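Local coordinates for protein yeast glycogen phosphorylase (Saccharomyces cerevisiae, PDB 1YGP) that belongs to the carbohydrate phosphorylase family of the GT-B clan and holds pyridoxal-5'-phosphate in a pocket of the same chain, at residues A[102-107]-A[189-194]; A[276-281]-A[340-345]; A[305-310]-A[328-333]; A[334-339]-A[371-376]. All blocks are in the same frame, centred on the assembly; numbering follows the deposited sequence.

Contact 1: residues A[102-107]-A[189-194]. With PLP (pyridoxal-5'-phosphate), chain E.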
# COMPACT_ATOMS: atom_id res chain seq x y z
N LEU A 102 20.82 -4.13 -15.83
CA LEU A 102 20.28 -4.87 -14.71
C LEU A 102 21.10 -4.58 -13.48
O LEU A 102 22.33 -4.74 -13.48
CB LEU A 102 20.28 -6.35 -15.05
CG LEU A 102 19.02 -6.92 -15.74
CD1 LEU A 102 18.53 -6.02 -16.87
CD2 LEU A 102 19.37 -8.27 -16.27
N SER A 103 20.48 -4.10 -12.42
CA SER A 103 21.20 -3.82 -11.20
C SER A 103 20.32 -4.24 -10.04
O SER A 103 19.09 -4.06 -10.03
CB SER A 103 21.50 -2.36 -11.10
OG SER A 103 22.30 -2.13 -9.95
N LEU A 104 20.97 -4.82 -9.04
CA LEU A 104 20.26 -5.26 -7.84
C LEU A 104 19.91 -4.10 -6.93
O LEU A 104 19.10 -4.26 -6.03
CB LEU A 104 21.11 -6.25 -7.04
CG LEU A 104 20.39 -7.12 -6.05
CD1 LEU A 104 19.27 -7.88 -6.72
CD2 LEU A 104 21.40 -8.09 -5.46
N GLU A 105 20.52 -2.94 -7.11
CA GLU A 105 20.18 -1.82 -6.28
C GLU A 105 20.35 -0.56 -7.09
O GLU A 105 21.26 -0.48 -7.92
CB GLU A 105 21.07 -1.83 -5.05
CG GLU A 105 22.56 -1.97 -5.28
CD GLU A 105 23.34 -1.79 -4.00
OE1 GLU A 105 23.41 -0.67 -3.52
OE2 GLU A 105 23.88 -2.76 -3.49
N PHE A 106 19.44 0.38 -6.92
CA PHE A 106 19.45 1.65 -7.60
C PHE A 106 19.27 2.61 -6.43
O PHE A 106 18.23 2.63 -5.74
CB PHE A 106 18.27 1.74 -8.61
CG PHE A 106 18.41 0.93 -9.90
CD1 PHE A 106 19.03 1.50 -11.03
CD2 PHE A 106 17.94 -0.39 -10.00
CE1 PHE A 106 19.16 0.77 -12.23
CE2 PHE A 106 18.07 -1.12 -11.19
CZ PHE A 106 18.68 -0.53 -12.31
N LEU A 107 20.31 3.37 -6.09
CA LEU A 107 20.22 4.29 -4.96
C LEU A 107 19.68 5.57 -5.53
O LEU A 107 20.40 6.53 -5.84
CB LEU A 107 21.58 4.58 -4.34
CG LEU A 107 21.89 4.26 -2.88
CD1 LEU A 107 22.96 5.25 -2.43
CD2 LEU A 107 20.68 4.38 -1.99
N LEU A 189 14.31 -4.38 -8.31
CA LEU A 189 13.26 -4.88 -7.42
C LEU A 189 12.69 -3.74 -6.60
O LEU A 189 13.37 -2.76 -6.31
CB LEU A 189 13.84 -5.93 -6.52
CG LEU A 189 14.29 -7.20 -7.18
CD1 LEU A 189 15.36 -7.92 -6.36
CD2 LEU A 189 13.06 -8.04 -7.39
N ARG A 190 11.43 -3.79 -6.21
CA ARG A 190 10.82 -2.71 -5.49
C ARG A 190 10.81 -3.19 -4.05
O ARG A 190 9.87 -3.85 -3.61
CB ARG A 190 9.43 -2.50 -6.02
CG ARG A 190 8.89 -1.14 -5.69
CD ARG A 190 7.44 -1.05 -6.11
NE ARG A 190 6.60 -1.65 -5.10
CZ ARG A 190 5.66 -0.96 -4.46
NH1 ARG A 190 5.42 0.33 -4.68
NH2 ARG A 190 4.96 -1.59 -3.53
N TYR A 191 11.87 -2.92 -3.30
CA TYR A 191 11.93 -3.35 -1.92
C TYR A 191 10.89 -2.63 -1.08
O TYR A 191 10.84 -1.39 -1.15
CB TYR A 191 13.30 -3.07 -1.40
CG TYR A 191 14.34 -3.82 -2.22
CD1 TYR A 191 14.53 -5.19 -2.04
CD2 TYR A 191 15.10 -3.14 -3.17
CE1 TYR A 191 15.47 -5.86 -2.80
CE2 TYR A 191 16.04 -3.81 -3.94
CZ TYR A 191 16.22 -5.17 -3.75
OH TYR A 191 17.15 -5.86 -4.51
N GLU A 192 10.02 -3.31 -0.31
CA GLU A 192 9.08 -2.58 0.55
C GLU A 192 9.76 -1.84 1.68
O GLU A 192 9.37 -0.73 2.05
CB GLU A 192 8.07 -3.43 1.28
CG GLU A 192 6.99 -4.13 0.48
CD GLU A 192 6.06 -3.17 -0.22
OE1 GLU A 192 5.16 -2.62 0.43
OE2 GLU A 192 6.24 -3.00 -1.44
N TYR A 193 10.76 -2.48 2.26
CA TYR A 193 11.35 -1.95 3.46
C TYR A 193 12.79 -1.51 3.37
O TYR A 193 13.42 -1.32 4.40
CB TYR A 193 11.17 -3.01 4.56
CG TYR A 193 9.72 -3.41 4.77
CD1 TYR A 193 8.84 -2.53 5.37
CD2 TYR A 193 9.28 -4.65 4.33
CE1 TYR A 193 7.50 -2.88 5.55
CE2 TYR A 193 7.95 -5.01 4.50
CZ TYR A 193 7.05 -4.12 5.11
OH TYR A 193 5.74 -4.49 5.31
N GLY A 194 13.36 -1.33 2.19
CA GLY A 194 14.75 -0.87 2.10
C GLY A 194 15.71 -1.96 2.50
O GLY A 194 15.38 -3.15 2.33
N1 PLP E . 26.09 6.07 -0.42
C2 PLP E . 25.64 7.33 -0.69
C2A PLP E . 24.48 7.87 0.12
C3 PLP E . 26.23 8.09 -1.69
O3 PLP E . 25.74 9.33 -2.00
C4 PLP E . 27.29 7.57 -2.42
C4A PLP E . 28.11 8.41 -3.18
C5 PLP E . 27.72 6.28 -2.14
C6 PLP E . 27.12 5.55 -1.15
C5A PLP E . 28.96 5.69 -2.86
O4P PLP E . 30.14 6.05 -2.13
P PLP E . 31.31 5.03 -1.79
O1P PLP E . 31.29 4.00 -2.85
O2P PLP E . 32.61 5.95 -2.03
O3P PLP E . 31.25 4.73 -0.34

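Contact 2: residues A[276-281]-A[340-345]. With PO4 (phosphate ion), chain C.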
# COMPACT_ATOMS: atom_id res chain seq x y z
N ASN A 276 13.04 4.91 -18.60
CA ASN A 276 12.27 4.22 -17.59
C ASN A 276 13.06 3.24 -16.74
O ASN A 276 14.05 2.63 -17.18
CB ASN A 276 11.15 3.54 -18.31
CG ASN A 276 10.21 2.78 -17.40
OD1 ASN A 276 10.11 1.56 -17.46
ND2 ASN A 276 9.50 3.45 -16.51
N LEU A 277 12.61 3.15 -15.48
CA LEU A 277 13.16 2.21 -14.54
C LEU A 277 11.97 1.32 -14.28
O LEU A 277 10.88 1.86 -14.04
CB LEU A 277 13.60 2.97 -13.31
CG LEU A 277 14.28 2.28 -12.13
CD1 LEU A 277 15.48 1.48 -12.60
CD2 LEU A 277 14.74 3.35 -11.13
N ARG A 278 12.10 0.00 -14.42
CA ARG A 278 10.99 -0.89 -14.18
C ARG A 278 11.41 -1.79 -13.04
O ARG A 278 12.43 -2.49 -13.10
CB ARG A 278 10.68 -1.71 -15.43
CG ARG A 278 9.55 -2.68 -15.13
CD ARG A 278 8.90 -3.23 -16.38
NE ARG A 278 7.96 -2.25 -16.89
CZ ARG A 278 7.04 -2.54 -17.82
NH1 ARG A 278 6.95 -3.75 -18.35
NH2 ARG A 278 6.16 -1.60 -18.16
N LEU A 279 10.63 -1.73 -11.97
CA LEU A 279 10.96 -2.47 -10.76
C LEU A 279 9.87 -3.52 -10.60
O LEU A 279 8.74 -3.30 -11.07
CB LEU A 279 10.98 -1.47 -9.61
CG LEU A 279 11.75 -0.18 -9.83
CD1 LEU A 279 11.03 0.93 -9.10
CD2 LEU A 279 13.19 -0.31 -9.38
N TRP A 280 10.15 -4.67 -10.00
CA TRP A 280 9.19 -5.72 -9.85
C TRP A 280 8.83 -5.88 -8.39
O TRP A 280 9.70 -5.77 -7.53
CB TRP A 280 9.75 -7.06 -10.34
CG TRP A 280 10.19 -7.06 -11.80
CD1 TRP A 280 11.51 -6.96 -12.18
CD2 TRP A 280 9.32 -7.06 -12.85
NE1 TRP A 280 11.47 -6.89 -13.49
CE2 TRP A 280 10.20 -6.94 -13.94
CE3 TRP A 280 7.94 -7.13 -13.04
CZ2 TRP A 280 9.68 -6.88 -15.23
CZ3 TRP A 280 7.43 -7.08 -14.34
CH2 TRP A 280 8.29 -6.95 -15.43
N GLN A 281 7.57 -6.17 -8.10
CA GLN A 281 7.07 -6.50 -6.77
C GLN A 281 6.61 -7.95 -6.86
O GLN A 281 5.99 -8.27 -7.88
CB GLN A 281 5.89 -5.64 -6.44
CG GLN A 281 5.06 -6.09 -5.26
CD GLN A 281 4.00 -5.06 -4.98
OE1 GLN A 281 4.21 -4.23 -4.11
NE2 GLN A 281 2.87 -5.00 -5.68
N LEU A 340 14.05 -10.56 -18.08
CA LEU A 340 14.35 -11.13 -19.38
C LEU A 340 13.06 -11.35 -20.15
O LEU A 340 12.98 -11.02 -21.33
CB LEU A 340 15.06 -12.45 -19.25
CG LEU A 340 16.45 -12.47 -19.81
CD1 LEU A 340 16.39 -12.12 -21.27
CD2 LEU A 340 17.31 -11.43 -19.14
N HIS A 341 12.01 -11.81 -19.48
CA HIS A 341 10.72 -12.02 -20.10
C HIS A 341 10.20 -10.76 -20.76
O HIS A 341 9.67 -10.80 -21.88
CB HIS A 341 9.72 -12.47 -19.07
CG HIS A 341 8.35 -12.80 -19.64
ND1 HIS A 341 7.51 -12.02 -20.30
CD2 HIS A 341 7.75 -14.03 -19.51
CE1 HIS A 341 6.43 -12.71 -20.57
NE2 HIS A 341 6.59 -13.92 -20.09
N ASP A 342 10.29 -9.65 -20.03
CA ASP A 342 9.79 -8.38 -20.53
C ASP A 342 10.70 -7.93 -21.68
O ASP A 342 10.19 -7.46 -22.70
CB ASP A 342 9.76 -7.41 -19.34
CG ASP A 342 9.05 -6.10 -19.61
OD1 ASP A 342 8.09 -6.05 -20.36
OD2 ASP A 342 9.45 -5.09 -19.07
N ILE A 343 12.01 -8.19 -21.60
CA ILE A 343 12.97 -7.86 -22.65
C ILE A 343 12.72 -8.70 -23.89
O ILE A 343 12.83 -8.17 -24.98
CB ILE A 343 14.40 -8.06 -22.07
CG1 ILE A 343 14.67 -6.91 -21.12
CG2 ILE A 343 15.47 -8.17 -23.17
CD1 ILE A 343 15.80 -7.20 -20.11
N LEU A 344 12.34 -9.98 -23.86
CA LEU A 344 12.04 -10.71 -25.08
C LEU A 344 10.63 -10.40 -25.62
O LEU A 344 10.39 -10.46 -26.84
CB LEU A 344 12.13 -12.20 -24.85
CG LEU A 344 13.27 -12.76 -24.03
CD1 LEU A 344 13.32 -14.25 -24.21
CD2 LEU A 344 14.60 -12.20 -24.51
N ARG A 345 9.65 -10.04 -24.76
CA ARG A 345 8.30 -9.75 -25.23
C ARG A 345 8.32 -8.55 -26.17
O ARG A 345 7.81 -8.58 -27.29
CB ARG A 345 7.37 -9.42 -24.07
CG ARG A 345 5.98 -9.32 -24.66
CD ARG A 345 4.92 -8.47 -23.99
NE ARG A 345 5.37 -7.11 -23.91
CZ ARG A 345 5.83 -6.67 -22.75
NH1 ARG A 345 5.88 -7.47 -21.66
NH2 ARG A 345 6.30 -5.42 -22.68
P PO4 C . 6.38 -2.15 -24.27
O1 PO4 C . 7.43 -1.34 -24.91
O2 PO4 C . 6.63 -2.15 -22.82
O3 PO4 C . 5.03 -1.56 -24.54
O4 PO4 C . 6.39 -3.53 -24.79

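Contact 3: residues A[305-310]-A[328-333]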
# COMPACT_ATOMS: atom_id res chain seq x y z
N GLN A 305 0.51 -15.63 0.27
CA GLN A 305 0.78 -14.20 0.24
C GLN A 305 2.05 -13.91 0.98
O GLN A 305 2.93 -13.26 0.41
CB GLN A 305 -0.36 -13.51 0.89
CG GLN A 305 -0.53 -12.02 0.82
CD GLN A 305 -1.77 -11.65 1.63
OE1 GLN A 305 -1.62 -11.07 2.69
NE2 GLN A 305 -3.02 -11.99 1.32
N GLN A 306 2.18 -14.46 2.19
CA GLN A 306 3.37 -14.27 3.00
C GLN A 306 4.60 -14.75 2.26
O GLN A 306 5.48 -13.92 2.05
CB GLN A 306 3.29 -15.05 4.31
N ARG A 307 4.67 -16.01 1.78
CA ARG A 307 5.85 -16.50 1.06
C ARG A 307 6.20 -15.59 -0.10
O ARG A 307 7.30 -15.03 -0.09
CB ARG A 307 5.66 -17.90 0.48
CG ARG A 307 5.96 -19.03 1.44
CD ARG A 307 5.82 -20.41 0.77
NE ARG A 307 6.92 -20.77 -0.12
CZ ARG A 307 7.87 -21.67 0.23
NH1 ARG A 307 7.88 -22.29 1.42
NH2 ARG A 307 8.84 -21.97 -0.63
N ALA A 308 5.28 -15.34 -1.02
CA ALA A 308 5.51 -14.45 -2.15
C ALA A 308 6.20 -13.13 -1.81
O ALA A 308 7.27 -12.80 -2.33
CB ALA A 308 4.18 -14.10 -2.79
N GLU A 309 5.61 -12.41 -0.86
CA GLU A 309 6.13 -11.14 -0.46
C GLU A 309 7.52 -11.15 0.19
O GLU A 309 8.16 -10.08 0.26
CB GLU A 309 5.09 -10.53 0.46
CG GLU A 309 3.91 -10.07 -0.41
CD GLU A 309 2.68 -9.52 0.32
OE1 GLU A 309 2.74 -9.24 1.53
OE2 GLU A 309 1.64 -9.38 -0.36
N SER A 310 8.07 -12.29 0.61
CA SER A 310 9.43 -12.35 1.13
C SER A 310 10.40 -11.88 0.06
O SER A 310 11.31 -11.09 0.33
CB SER A 310 9.85 -13.74 1.48
OG SER A 310 8.82 -14.42 2.17
N ARG A 328 18.13 -15.33 -1.21
CA ARG A 328 18.95 -14.47 -2.06
C ARG A 328 18.93 -15.06 -3.46
O ARG A 328 18.69 -14.32 -4.42
CB ARG A 328 20.39 -14.41 -1.57
CG ARG A 328 20.52 -13.76 -0.20
CD ARG A 328 20.92 -12.30 -0.25
NE ARG A 328 22.36 -12.14 -0.20
CZ ARG A 328 22.98 -11.36 0.71
NH1 ARG A 328 22.33 -10.68 1.64
NH2 ARG A 328 24.31 -11.26 0.69
N LEU A 329 19.12 -16.38 -3.63
CA LEU A 329 19.09 -16.93 -4.96
C LEU A 329 17.70 -16.79 -5.58
O LEU A 329 17.57 -16.36 -6.74
CB LEU A 329 19.50 -18.41 -4.92
CG LEU A 329 19.75 -19.11 -6.28
CD1 LEU A 329 20.83 -18.38 -7.10
CD2 LEU A 329 20.16 -20.54 -6.01
N LYS A 330 16.67 -17.02 -4.78
CA LYS A 330 15.26 -16.96 -5.16
C LYS A 330 14.90 -15.58 -5.70
O LYS A 330 14.31 -15.43 -6.76
CB LYS A 330 14.47 -17.33 -3.91
CG LYS A 330 13.14 -18.02 -4.09
CD LYS A 330 12.95 -18.75 -2.76
CE LYS A 330 11.72 -19.66 -2.74
NZ LYS A 330 11.65 -20.34 -1.46
N GLN A 331 15.35 -14.55 -5.00
CA GLN A 331 15.18 -13.16 -5.36
C GLN A 331 15.93 -12.83 -6.65
O GLN A 331 15.36 -12.25 -7.58
CB GLN A 331 15.66 -12.38 -4.14
CG GLN A 331 15.73 -10.88 -4.12
CD GLN A 331 16.08 -10.38 -2.71
OE1 GLN A 331 17.24 -10.38 -2.29
NE2 GLN A 331 15.16 -9.90 -1.90
N GLN A 332 17.21 -13.22 -6.78
CA GLN A 332 18.02 -12.97 -7.98
C GLN A 332 17.44 -13.69 -9.19
O GLN A 332 17.48 -13.17 -10.32
CB GLN A 332 19.46 -13.43 -7.77
CG GLN A 332 20.22 -12.70 -6.67
CD GLN A 332 21.70 -13.03 -6.60
OE1 GLN A 332 22.53 -12.20 -6.22
NE2 GLN A 332 22.13 -14.23 -6.96
N TYR A 333 16.86 -14.89 -9.00
CA TYR A 333 16.20 -15.52 -10.12
C TYR A 333 14.96 -14.71 -10.48
O TYR A 333 14.92 -14.26 -11.62
CB TYR A 333 15.77 -16.96 -9.81
CG TYR A 333 15.17 -17.61 -11.06
CD1 TYR A 333 15.72 -17.35 -12.32
CD2 TYR A 333 14.03 -18.38 -10.96
CE1 TYR A 333 15.11 -17.84 -13.47
CE2 TYR A 333 13.41 -18.88 -12.10
CZ TYR A 333 13.95 -18.60 -13.35
OH TYR A 333 13.33 -19.03 -14.50

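Contact 4: residues A[334-339]-A[371-376]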
# COMPACT_ATOMS: atom_id res chain seq x y z
N PHE A 334 13.99 -14.45 -9.58
CA PHE A 334 12.77 -13.67 -9.83
C PHE A 334 12.99 -12.39 -10.67
O PHE A 334 12.35 -12.16 -11.70
CB PHE A 334 12.19 -13.36 -8.45
CG PHE A 334 11.00 -12.41 -8.42
CD1 PHE A 334 9.73 -12.87 -8.76
CD2 PHE A 334 11.19 -11.07 -8.09
CE1 PHE A 334 8.66 -11.99 -8.80
CE2 PHE A 334 10.10 -10.19 -8.13
CZ PHE A 334 8.84 -10.65 -8.48
N TRP A 335 13.95 -11.57 -10.31
CA TRP A 335 14.24 -10.36 -11.04
C TRP A 335 14.85 -10.69 -12.38
O TRP A 335 14.43 -10.05 -13.35
CB TRP A 335 15.14 -9.52 -10.17
CG TRP A 335 16.07 -8.49 -10.79
CD1 TRP A 335 15.67 -7.36 -11.46
CD2 TRP A 335 17.43 -8.59 -10.65
NE1 TRP A 335 16.79 -6.72 -11.72
CE2 TRP A 335 17.86 -7.42 -11.26
CE3 TRP A 335 18.32 -9.50 -10.09
CZ2 TRP A 335 19.23 -7.16 -11.30
CZ3 TRP A 335 19.67 -9.23 -10.14
CH2 TRP A 335 20.13 -8.06 -10.74
N CYS A 336 15.80 -11.63 -12.51
CA CYS A 336 16.36 -11.98 -13.82
C CYS A 336 15.35 -12.56 -14.81
O CYS A 336 15.29 -12.19 -15.99
CB CYS A 336 17.47 -12.98 -13.63
SG CYS A 336 18.90 -12.11 -12.97
N ALA A 337 14.48 -13.40 -14.29
CA ALA A 337 13.42 -14.06 -15.00
C ALA A 337 12.40 -13.10 -15.61
O ALA A 337 12.20 -13.06 -16.83
CB ALA A 337 12.72 -15.00 -14.04
N ALA A 338 11.75 -12.30 -14.74
CA ALA A 338 10.74 -11.34 -15.14
C ALA A 338 11.31 -10.29 -16.09
O ALA A 338 10.75 -10.03 -17.16
CB ALA A 338 10.22 -10.66 -13.91
N SER A 339 12.47 -9.73 -15.77
CA SER A 339 13.12 -8.77 -16.63
C SER A 339 13.48 -9.36 -17.99
O SER A 339 13.18 -8.74 -19.01
CB SER A 339 14.37 -8.29 -15.95
OG SER A 339 14.02 -7.64 -14.73
N THR A 371 23.82 -12.70 -13.16
CA THR A 371 24.38 -13.68 -14.07
C THR A 371 23.34 -14.73 -14.47
O THR A 371 23.36 -15.21 -15.60
CB THR A 371 25.62 -14.28 -13.38
OG1 THR A 371 26.49 -13.17 -13.19
CG2 THR A 371 26.34 -15.38 -14.15
N LEU A 372 22.35 -15.08 -13.63
CA LEU A 372 21.30 -16.01 -14.03
C LEU A 372 20.55 -15.57 -15.28
O LEU A 372 20.02 -16.44 -15.98
CB LEU A 372 20.28 -16.20 -12.89
CG LEU A 372 20.57 -17.31 -11.84
CD1 LEU A 372 19.52 -17.30 -10.76
CD2 LEU A 372 20.52 -18.67 -12.48
N ALA A 373 20.54 -14.28 -15.65
CA ALA A 373 19.93 -13.83 -16.89
C ALA A 373 20.55 -14.51 -18.11
O ALA A 373 19.84 -14.78 -19.08
CB ALA A 373 20.13 -12.34 -17.07
N ILE A 374 21.85 -14.84 -18.09
CA ILE A 374 22.55 -15.55 -19.17
C ILE A 374 21.92 -16.94 -19.36
O ILE A 374 21.39 -17.31 -20.42
CB ILE A 374 24.08 -15.65 -18.78
CG1 ILE A 374 24.75 -14.33 -19.02
CG2 ILE A 374 24.80 -16.70 -19.57
CD1 ILE A 374 26.02 -14.14 -18.18
N VAL A 375 21.91 -17.70 -18.26
CA VAL A 375 21.41 -19.06 -18.23
C VAL A 375 19.93 -19.12 -18.59
O VAL A 375 19.43 -20.09 -19.14
CB VAL A 375 21.68 -19.60 -16.83
CG1 VAL A 375 21.26 -21.04 -16.72
CG2 VAL A 375 23.16 -19.57 -16.56
N GLU A 376 19.18 -18.09 -18.21
CA GLU A 376 17.77 -17.97 -18.51
C GLU A 376 17.54 -17.66 -19.99
O GLU A 376 16.65 -18.30 -20.57
CB GLU A 376 17.19 -16.88 -17.63
CG GLU A 376 15.75 -16.45 -17.90
CD GLU A 376 14.66 -17.48 -17.61
OE1 GLU A 376 14.92 -18.50 -16.98
OE2 GLU A 376 13.52 -17.23 -18.00

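Contact 1: residues A[102-107]-A[189-194]
Y191 meets L104 through the far end of its ring. The CB of Y191 already heads for residues 102-107, and chi1 of -60° sets CG opposite the carbonyl carbon. From there the ring runs outward with the CB of L189 above one face, 3.7 Å from its plane and displaced toward the rim. Farther out, Y191 CE2 passes 3.7 Å from L104 O, which lies at the ring edge and in its plane. The hydroxyl completes the reach: Y191 OH donates to L104 O over 2.9 Å, in the carbonyl plane and with a C=O...donor angle of 153°. Both segments are loops following neighbouring parallel strands, 98-102 and 184-189, in the large sheet of the GT-B fold, so the bond ties together two connections that leave the C-terminal ends of adjacent strands. The phenol oxygen also sits against a methyl group, with Y191 OH 3.7 Å from L104 CD1. That same branch turns to the strand end, L104 CD1 lying 3.9 Å from L189 CD1, and W335 of helix 322-350 packs on both leucines. Farther along the first loop, L107 CD1 approaches N1 of pyridoxal-5'-phosphate to 3.8 Å, while L107 O is hydrogen-bonded to R168 of the same pocket.

Contact 2: residues A[276-281]-A[340-345]
R278 on strand 274-284 and D342 on helix 322-350 mark the closest backbone approach, with R278 CA and D342 CA 9.9 Å apart; side chains alone bridge this gap. The two come from opposite directions, their planes nearly parallel (7°) but stepped, so that D342 OD2 lies off the guanidinium plane, neither at its edge nor over its face. R278 NH1 forms a salt bridge with D342 OD2 at 2.9 Å, although the N-H...O angle of 126° makes the hydrogen bond weak. The arginine chain is bent at chi3, and its NE pairs with D263. D342 OD2 is further gripped by Y187 OH and R346 NH2, while D342 OD1 forms a salt bridge with R345, one turn on, through weak hydrogen bonds from R345 NH1 (2.9 Å) and NH2. So much positive charge probably keeps this buried carboxylate ionised. Beside it, W280 CZ2 abuts D342 CB at 4.1 Å along the indole edge; W280 NE1 bonds to S339. The same R345 NH2 also donates, almost straight at 170°, to O4 of a phosphate ion, 2.8 Å away and also held by T8 and R346. R278, D342 and R345 thus form a salt-bridge network that fastens helix 322-350 to the mixed sheet of the GT-B fold.

Contact 3: residues A[305-310]-A[328-333]
R307 and K330 bring two positive charges together: R307 NH2 and K330 NZ are 3.4 Å apart, and as both are donors no hydrogen bond joins them. The side chains cross at about a right angle. That of R307 is bent at chi3 (76°), which swings its guanidinium from the flank of helix 303-313 toward helix 322-350, whereas K330 is extended beyond CG and reaches across with its ammonium group leading.

Opposite charges close by would offset this pairing. R307 NH2 is in a salt bridge with E255, while K330 NZ pairs with E326, one turn earlier on its own helix, and is hydrogen-bonded to Y233 OH. The two cations therefore share a surface cluster with two carboxylates, and their nearness is probably much less costly than it would be in isolation.

Hydrogen bonds to backbone oxygens form a second group. S310 OG turns back on its own helix and donates to R307 O at 2.8 Å, a carbonyl that also accepts from S310 N. The serine hydroxyl and its own amide thus grip one carbonyl together, a link one turn long within helix 303-313. Q331 NE2 reaches I311 O and V314 O, attaching helix 322-350 to the end of helix 303-313 and the loop beyond it.

The arrangement is that of two consecutive helices joined by a short loop, meeting through long polar side chains at the surface of the GT-B fold, with the first helix touching the dimer partner through weak hydrogen bonds from Q305 to Y193 and Y211 of the second subunit.

Contact 4: residues A[334-339]-A[371-376]
C336 turns its CB toward L372 and A373, the latter so near that C336 CA and A373 CA are 5.1 Å apart. This is helix-helix packing on the Rossmann-like part of the GT-B fold: helix 322-350, then parallel strand 361-366, then helix 372-384. The two short helical segments approach to 9.0 Å between axes with a signed crossing angle of -46°, and the small side chains of A337 and A373 probably help the backbones come this close. With chi1 of -74°, the thiol of C336 sits opposite its carbonyl carbon and beside its backbone N, next to the backbone of L372 and A373. There C336 SG stands 3.8 Å from A373 N, 4.3 Å from L372 CB and equally far from A373 CB, a van der Waals fit without any hydrogen bond across the pair. P370 of the preceding loop also touches C336. E376, one turn on, folds its chain at chi2 (68°) so that E376 OE2 lies 4.4 Å from A337 CA. Its charge is matched by R379 on OE2, and OE1 is bonded to Y333 OH. Within helix 322-350, W335 O is gripped from opposite faces of its plane by S339 N at 3.1 Å and S339 OG at 2.8 Å.

Overall arrangement
Helix 322-350 runs through contacts 3, 4 and 2, which take successive parts of it: 328-333, 334-339 and 340-345. Contact 1 closes first along the chain; the 276-281 and 340-345 segments then enclose contact 3, while the segments of contacts 2 and 4 interleave along the chain. Centres of contacts 2 and 4 are about 10 Å apart, those of contacts 2 and 3 about 17 Å. Strand 274-284 adjoins 184-189 in the large sheet, and R190 N meets W280 O at 2.9 Å, linking contact 1 to contact 2. Through F334 and W335, which pack on contact 1, the long helix also borders the 102-107 loop, which reaches the pyridoxal-5'-phosphate pocket, while contact 3 extends toward the second subunit.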